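Local coordinates for protein response regulator (Caulobacter vibrioides, PDB 3T0Y) that probably acts through its sigma-factor-like part, the portion in this chain, as a PhyR-type response regulator that sequesters an anti-sigma factor in the general stress response, at residues T41-Y45 with Q88-R92. Numbering follows the deposited sequence.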
# COMPACT_ATOMS: atom_id res chain seq x y z
N THR C 41 -1.37 -0.61 1.88
CA THR C 41 -0.07 0.02 1.95
C THR C 41 0.18 0.53 3.39
O THR C 41 1.27 0.32 3.96
CB THR C 41 0.06 1.16 0.93
OG1 THR C 41 -0.25 0.66 -0.39
CG2 THR C 41 1.48 1.70 0.91
N GLY C 42 -0.84 1.16 3.99
CA GLY C 42 -0.69 1.70 5.34
C GLY C 42 -0.42 0.61 6.39
O GLY C 42 0.48 0.73 7.23
N ASP C 43 -1.20 -0.46 6.32
CA ASP C 43 -1.00 -1.60 7.21
C ASP C 43 0.35 -2.25 6.99
O ASP C 43 0.95 -2.76 7.92
CB ASP C 43 -2.12 -2.63 7.03
CG ASP C 43 -3.46 -2.10 7.52
OD1 ASP C 43 -3.47 -1.03 8.14
OD2 ASP C 43 -4.50 -2.77 7.31
N HIS C 44 0.84 -2.24 5.76
CA HIS C 44 2.18 -2.77 5.53
C HIS C 44 3.20 -2.03 6.40
O HIS C 44 4.07 -2.64 7.03
CB HIS C 44 2.57 -2.66 4.05
CG HIS C 44 4.06 -2.73 3.83
ND1 HIS C 44 4.77 -3.91 3.92
CD2 HIS C 44 4.96 -1.76 3.54
CE1 HIS C 44 6.05 -3.66 3.68
NE2 HIS C 44 6.19 -2.37 3.45
N TYR C 45 3.08 -0.70 6.44
CA TYR C 45 4.07 0.13 7.12
C TYR C 45 3.93 0.08 8.64
O TYR C 45 4.91 0.13 9.38
CB TYR C 45 3.99 1.58 6.61
CG TYR C 45 4.77 1.79 5.34
CD1 TYR C 45 6.17 1.70 5.34
CD2 TYR C 45 4.13 2.04 4.13
CE1 TYR C 45 6.90 1.88 4.18
CE2 TYR C 45 4.86 2.23 2.95
CZ TYR C 45 6.24 2.15 2.99
OH TYR C 45 6.98 2.35 1.86
N GLN C 88 10.57 -3.74 -1.32
CA GLN C 88 10.02 -2.91 -0.28
C GLN C 88 9.89 -1.44 -0.70
O GLN C 88 9.03 -0.72 -0.21
CB GLN C 88 10.85 -3.05 1.01
CG GLN C 88 10.91 -4.49 1.54
CD GLN C 88 9.53 -5.10 1.80
OE1 GLN C 88 8.89 -5.66 0.90
NE2 GLN C 88 9.07 -5.00 3.05
N ARG C 89 10.76 -0.99 -1.60
CA ARG C 89 10.67 0.38 -2.09
C ARG C 89 9.35 0.59 -2.84
O ARG C 89 8.82 1.70 -2.89
CB ARG C 89 11.83 0.73 -3.02
CG ARG C 89 13.20 0.62 -2.38
CD ARG C 89 14.14 1.71 -2.89
NE ARG C 89 15.38 1.18 -3.48
CZ ARG C 89 16.31 0.52 -2.80
NH1 ARG C 89 16.15 0.27 -1.51
NH2 ARG C 89 17.40 0.08 -3.42
N LEU C 90 8.84 -0.49 -3.43
CA LEU C 90 7.60 -0.40 -4.21
C LEU C 90 6.45 0.13 -3.36
O LEU C 90 5.49 0.69 -3.89
CB LEU C 90 7.24 -1.76 -4.79
CG LEU C 90 8.13 -2.35 -5.89
CD1 LEU C 90 7.84 -3.83 -6.08
CD2 LEU C 90 7.97 -1.61 -7.23
N MSE C 91 6.55 -0.02 -2.04
CA MSE C 91 5.46 0.41 -1.18
C MSE C 91 5.38 1.94 -1.04
O MSE C 91 4.39 2.48 -0.52
CB MSE C 91 5.55 -0.30 0.18
CG MSE C 91 5.47 -1.83 0.07
SE MSE C 91 4.03 -2.50 -1.12
CE MSE C 91 2.67 -2.41 0.25
N ARG C 92 6.41 2.63 -1.51
CA ARG C 92 6.45 4.10 -1.50
C ARG C 92 5.77 4.69 -2.73
O ARG C 92 5.63 5.90 -2.83
CB ARG C 92 7.89 4.60 -1.45
CG ARG C 92 8.58 4.28 -0.14
CD ARG C 92 7.99 5.13 0.96
NE ARG C 92 8.20 6.54 0.64
CZ ARG C 92 9.19 7.27 1.13
NH1 ARG C 92 10.04 6.73 2.00
NH2 ARG C 92 9.32 8.54 0.77
O HOH W 1 8.18 -1.10 2.76
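The imidazole of His44 has Met91 over one face and the amide nitrogen of Gln88 at its edge, while the phenol ring of Tyr45 takes CD2 of His44 over the centre of one face and carbonyl O of Met91 at its edge. The setting is the all-helical, sigma-like fold of PhyR: residues 41-45 belong to helix 39-54 in the sigma2-like part, and 88-92 run from helix 86-89 through a 3-10 segment (90-92) toward helix 95-106 of the following sigma-like part, so the contact joins the two parts.

Met91 CG makes a CH-pi contact 3.8 Å from the centroid of the His44 ring, displaced toward its rim. Bends at chi2 (-46°) and chi3 (-84°) carry the rest of this selenomethionine back across the histidine, leaving CE 3.9 Å from His44 CG; SE stands farther off, above the same ring. At the imidazole edge, Gln88 NE2 comes within 3.4 Å of His44 CE1, its amide plane turned 81° from the ring.

Thr41 puts CG2, anti to the backbone N, 3.3 Å from Met91 O, while its OG1 is hydrogen-bonded to Asp38 and Arg98. Tyr45 OH rests against Arg92, 3.1 Å from Arg92 CD, and lies 3.4 Å from Met91 CB; its hydrogen bond goes to Ser81. The Arg92 guanidinium meets Glu139 in a salt bridge and Trp78 in a cation-pi contact. One water spans the segments: its 2.5 Å approach to His44 NE2 is short and of doubtful length, and it donates to Gln88 O at 3.1 Å.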